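Local coordinates for TCP pilus virulence regulatory protein (Vibrio cholerae, PDB 4MLO) that probably activates transcription of virulence genes as an AraC-family DNA-binding regulator that binds palmitoleic acid in a pocket shared by its cupin-like and DNA-binding parts, at residues Y51-K62 with D113-I124. Residues are numbered along the deposited sequence; the frame is centred on the assembly and turned at random.
Sequences YEINSSSIILLK and DLLLWNCEHNDI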
loop_
_atom_site.group_PDB
_atom_site.type_symbol
_atom_site.label_atom_id
_atom_site.label_comp_id
_atom_site.label_asym_id
_atom_site.label_seq_id
_atom_site.Cartn_x
_atom_site.Cartn_y
_atom_site.Cartn_z
ATOM N N TYR A 51 17.595 -2.804 2.673
ATOM C CA TYR A 51 17.535 -4.252 2.601
ATOM C C TYR A 51 17.958 -4.669 1.210
ATOM O O TYR A 51 17.510 -4.082 0.224
ATOM C CB TYR A 51 16.123 -4.802 2.834
ATOM C CG TYR A 51 15.377 -4.217 4.000
ATOM C CD1 TYR A 51 14.708 -3.002 3.881
ATOM C CD2 TYR A 51 15.300 -4.895 5.210
ATOM C CE1 TYR A 51 14.001 -2.467 4.946
ATOM C CE2 TYR A 51 14.598 -4.371 6.282
ATOM C CZ TYR A 51 13.950 -3.158 6.145
ATOM O OH TYR A 51 13.251 -2.636 7.206
ATOM N N GLU A 52 18.802 -5.684 1.126
ATOM C CA GLU A 52 18.919 -6.443 -0.104
ATOM C C GLU A 52 17.867 -7.539 -0.063
ATOM O O GLU A 52 17.785 -8.289 0.911
ATOM C CB GLU A 52 20.319 -7.037 -0.272
ATOM C CG GLU A 52 21.369 -6.005 -0.611
ATOM C CD GLU A 52 22.567 -6.611 -1.329
ATOM O OE1 GLU A 52 23.427 -5.831 -1.790
ATOM O OE2 GLU A 52 22.645 -7.860 -1.427
ATOM N N ILE A 53 17.042 -7.605 -1.099
ATOM C CA ILE A 53 15.964 -8.575 -1.155
ATOM C C ILE A 53 16.176 -9.488 -2.351
ATOM O O ILE A 53 16.811 -9.120 -3.344
ATOM C CB ILE A 53 14.586 -7.880 -1.233
ATOM C CG1 ILE A 53 14.497 -6.951 -2.452
ATOM C CG2 ILE A 53 14.342 -7.076 0.023
ATOM C CD1 ILE A 53 13.060 -6.455 -2.721
ATOM N N ASN A 54 15.644 -10.698 -2.232
ATOM C CA ASN A 54 15.643 -11.676 -3.302
ATOM C C ASN A 54 14.220 -12.140 -3.551
ATOM O O ASN A 54 13.269 -11.573 -2.988
ATOM C CB ASN A 54 16.562 -12.856 -2.944
ATOM C CG ASN A 54 16.254 -13.439 -1.574
ATOM O OD1 ASN A 54 15.095 -13.701 -1.237
ATOM N ND2 ASN A 54 17.291 -13.619 -0.768
ATOM N N SER A 55 14.064 -13.174 -4.381
ATOM C CA SER A 55 12.748 -13.600 -4.828
ATOM C C SER A 55 11.911 -14.255 -3.735
ATOM O O SER A 55 10.737 -14.537 -3.983
ATOM C CB SER A 55 12.886 -14.559 -6.011
ATOM O OG SER A 55 13.498 -15.768 -5.605
ATOM N N SER A 56 12.454 -14.469 -2.537
ATOM C CA SER A 56 11.660 -14.934 -1.401
ATOM C C SER A 56 11.406 -13.853 -0.355
ATOM O O SER A 56 10.771 -14.133 0.670
ATOM C CB SER A 56 12.337 -16.135 -0.744
ATOM O OG SER A 56 12.167 -17.285 -1.550
ATOM N N SER A 57 11.893 -12.641 -0.573
ATOM C CA SER A 57 11.660 -11.543 0.360
ATOM C C SER A 57 10.305 -10.911 0.063
ATOM O O SER A 57 10.097 -10.364 -1.027
ATOM C CB SER A 57 12.764 -10.492 0.234
ATOM O OG SER A 57 14.072 -11.029 0.388
ATOM N N ILE A 58 9.397 -10.945 1.036
ATOM C CA ILE A 58 8.102 -10.286 0.915
ATOM C C ILE A 58 8.154 -8.975 1.688
ATOM O O ILE A 58 8.502 -8.968 2.882
ATOM C CB ILE A 58 6.967 -11.172 1.465
ATOM C CG1 ILE A 58 6.969 -12.557 0.830
ATOM C CG2 ILE A 58 5.600 -10.487 1.259
ATOM C CD1 ILE A 58 6.751 -12.568 -0.653
ATOM N N ILE A 59 7.750 -7.884 1.033
ATOM C CA ILE A 59 7.605 -6.585 1.676
ATOM C C ILE A 59 6.119 -6.342 1.882
ATOM O O ILE A 59 5.323 -6.470 0.946
ATOM C CB ILE A 59 8.221 -5.451 0.844
ATOM C CG1 ILE A 59 9.678 -5.801 0.463
ATOM C CG2 ILE A 59 8.149 -4.151 1.612
ATOM C CD1 ILE A 59 10.607 -5.920 1.640
ATOM N N LEU A 60 5.745 -6.016 3.109
ATOM C CA LEU A 60 4.365 -5.727 3.447
ATOM C C LEU A 60 4.240 -4.244 3.742
ATOM O O LEU A 60 4.991 -3.715 4.566
ATOM C CB LEU A 60 3.934 -6.539 4.663
ATOM C CG LEU A 60 3.932 -8.062 4.497
ATOM C CD1 LEU A 60 5.321 -8.660 4.797
ATOM C CD2 LEU A 60 2.871 -8.692 5.352
ATOM N N LEU A 61 3.223 -3.609 3.172
ATOM C CA LEU A 61 2.981 -2.182 3.391
ATOM C C LEU A 61 1.636 -2.011 4.086
ATOM O O LEU A 61 0.612 -2.531 3.619
ATOM C CB LEU A 61 3.006 -1.385 2.079
ATOM C CG LEU A 61 4.285 -1.501 1.226
ATOM C CD1 LEU A 61 4.134 -0.666 -0.028
ATOM C CD2 LEU A 61 5.496 -1.053 2.016
ATOM N N LYS A 62 1.638 -1.276 5.197
ATOM C CA LYS A 62 0.437 -1.146 6.019
ATOM C C LYS A 62 -0.540 -0.143 5.418
ATOM O O LYS A 62 -0.158 0.929 4.935
ATOM C CB LYS A 62 0.811 -0.715 7.436
ATOM C CG LYS A 62 -0.338 -0.796 8.383
ATOM C CD LYS A 62 -0.033 -0.104 9.682
ATOM C CE LYS A 62 1.153 -0.684 10.340
ATOM N NZ LYS A 62 1.292 -0.080 11.704
ATOM N N ASP A 113 5.592 0.534 9.434
ATOM C CA ASP A 113 4.714 0.597 8.262
ATOM C C ASP A 113 5.191 -0.248 7.095
ATOM O O ASP A 113 4.440 -0.425 6.118
ATOM C CB ASP A 113 4.602 2.043 7.735
ATOM C CG ASP A 113 3.827 2.957 8.653
ATOM O OD1 ASP A 113 4.132 4.167 8.667
ATOM O OD2 ASP A 113 2.912 2.476 9.348
ATOM N N LEU A 114 6.437 -0.699 7.127
ATOM C CA LEU A 114 7.013 -1.473 6.034
ATOM C C LEU A 114 7.747 -2.645 6.668
ATOM O O LEU A 114 8.684 -2.445 7.447
ATOM C CB LEU A 114 7.948 -0.607 5.174
ATOM C CG LEU A 114 8.564 -1.227 3.919
ATOM C CD1 LEU A 114 9.006 -0.106 2.976
ATOM C CD2 LEU A 114 9.743 -2.134 4.207
ATOM N N LEU A 115 7.281 -3.858 6.395
ATOM C CA LEU A 115 7.758 -5.050 7.083
ATOM C C LEU A 115 8.272 -6.040 6.044
ATOM O O LEU A 115 7.807 -6.064 4.905
ATOM C CB LEU A 115 6.654 -5.668 7.946
ATOM C CG LEU A 115 5.912 -4.723 8.921
ATOM C CD1 LEU A 115 4.820 -5.493 9.633
ATOM C CD2 LEU A 115 6.843 -4.123 9.948
ATOM N N LEU A 116 9.324 -6.765 6.413
ATOM C CA LEU A 116 9.935 -7.794 5.580
ATOM C C LEU A 116 9.670 -9.178 6.167
ATOM O O LEU A 116 9.788 -9.385 7.383
ATOM C CB LEU A 116 11.450 -7.551 5.471
ATOM C CG LEU A 116 12.318 -8.565 4.715
ATOM C CD1 LEU A 116 12.399 -8.203 3.246
ATOM C CD2 LEU A 116 13.708 -8.645 5.324
ATOM N N TRP A 117 9.341 -10.137 5.307
ATOM C CA TRP A 117 9.327 -11.542 5.701
ATOM C C TRP A 117 10.102 -12.359 4.674
ATOM O O TRP A 117 9.797 -12.312 3.479
ATOM C CB TRP A 117 7.906 -12.079 5.858
ATOM C CG TRP A 117 7.915 -13.482 6.339
ATOM C CD1 TRP A 117 7.777 -14.606 5.581
ATOM C CD2 TRP A 117 8.091 -13.935 7.701
ATOM N NE1 TRP A 117 7.843 -15.719 6.373
ATOM C CE2 TRP A 117 8.040 -15.338 7.678
ATOM C CE3 TRP A 117 8.275 -13.283 8.929
ATOM C CZ2 TRP A 117 8.180 -16.111 8.831
ATOM C CZ3 TRP A 117 8.409 -14.050 10.083
ATOM C CH2 TRP A 117 8.360 -15.452 10.023
ATOM N N ASN A 118 11.105 -13.096 5.141
ATOM C CA ASN A 118 11.865 -14.004 4.283
ATOM C C ASN A 118 11.149 -15.349 4.226
ATOM O O ASN A 118 11.068 -16.064 5.235
ATOM C CB ASN A 118 13.289 -14.136 4.802
ATOM C CG ASN A 118 14.102 -12.872 4.590
ATOM O OD1 ASN A 118 14.224 -12.377 3.467
ATOM N ND2 ASN A 118 14.668 -12.346 5.669
ATOM N N CYS A 119 10.627 -15.694 3.049
ATOM C CA CYS A 119 9.712 -16.824 2.906
ATOM C C CYS A 119 10.416 -18.170 2.827
ATOM O O CYS A 119 11.518 -18.289 2.287
ATOM C CB CYS A 119 8.885 -16.698 1.635
ATOM S SG CYS A 119 7.515 -15.618 1.791
ATOM N N GLU A 120 9.720 -19.198 3.312
ATOM C CA GLU A 120 10.028 -20.588 3.006
ATOM C C GLU A 120 9.347 -21.001 1.699
ATOM O O GLU A 120 8.444 -20.326 1.195
ATOM C CB GLU A 120 9.584 -21.512 4.146
ATOM C CG GLU A 120 10.359 -21.316 5.438
ATOM N N HIS A 121 9.785 -22.151 1.168
ATOM C CA HIS A 121 9.340 -22.615 -0.144
ATOM C C HIS A 121 7.823 -22.570 -0.275
ATOM O O HIS A 121 7.285 -21.978 -1.217
ATOM C CB HIS A 121 9.857 -24.042 -0.393
ATOM N N ASN A 122 7.116 -23.198 0.665
ATOM C CA ASN A 122 5.672 -23.346 0.532
ATOM C C ASN A 122 4.973 -21.984 0.480
ATOM O O ASN A 122 4.032 -21.793 -0.303
ATOM C CB ASN A 122 5.145 -24.194 1.688
ATOM N N ASP A 123 5.441 -21.015 1.282
ATOM C CA ASP A 123 4.765 -19.718 1.364
ATOM C C ASP A 123 4.899 -18.926 0.065
ATOM O O ASP A 123 3.927 -18.311 -0.397
ATOM C CB ASP A 123 5.320 -18.896 2.536
ATOM C CG ASP A 123 4.776 -19.340 3.895
ATOM O OD1 ASP A 123 5.347 -18.907 4.924
ATOM O OD2 ASP A 123 3.805 -20.130 3.945
ATOM N N ILE A 124 6.096 -18.889 -0.524
ATOM C CA ILE A 124 6.255 -18.100 -1.745
ATOM C C ILE A 124 5.483 -18.757 -2.883
ATOM O O ILE A 124 5.004 -18.077 -3.803
ATOM C CB ILE A 124 7.756 -17.900 -2.064
ATOM C CG1 ILE A 124 7.959 -16.764 -3.071
ATOM C CG2 ILE A 124 8.399 -19.173 -2.588
ATOM C CD1 ILE A 124 7.571 -15.396 -2.547
#
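Leu-116 pushes its CD1 methyl to 3.3 Å from CD1 of Ile-59, tighter than ordinary van der Waals contact, at the point where two sheets face each other. Its CG stands anti to the backbone N (chi1 176°), and the two methyls then part company: CD1 also reaches CG2 of Ile-53, 3.9 Å away, while the side chains of Leu-116 and Tyr-51 pass each other in opposite directions, CD2 of the leucine 4.1 Å from CD2 of the tyrosine. One leucine on an edge strand thus touches strand 57-61 beside it and strand 49-53 of the facing sheet. Leu-114 continues this layer, its CG 3.6 Å from CD2 of Leu-61, with the two leucines lying side by side.

Beneath these side chains runs a regular antiparallel ladder. Ile-58 with Trp-117 and Leu-60 with Leu-115 are the hydrogen-bonded pairs, each joined by two nearly straight bonds, and Cys-119 N to Ser-56 O and Lys-62 N to Asp-113 O prolong it at the two ends. On the other face Ile-58 sends CG1 to within 3.3 Å of Cys-119 SG, and its CD1 meets CD1 of Ile-124 at 3.5 Å where the two side chains cross at an angle, so the start of helix 121-131 is packed against the strand. The same sulfur lies in plane at the edge of the Trp-117 ring.

A type I turn, with an Asx turn at Asn-54, carries the chain from one sheet to the other. Leu-61 contributes to the palmitoleic acid pocket. Two facing antiparallel sheets are characteristic of the cupin-like N-terminal domain.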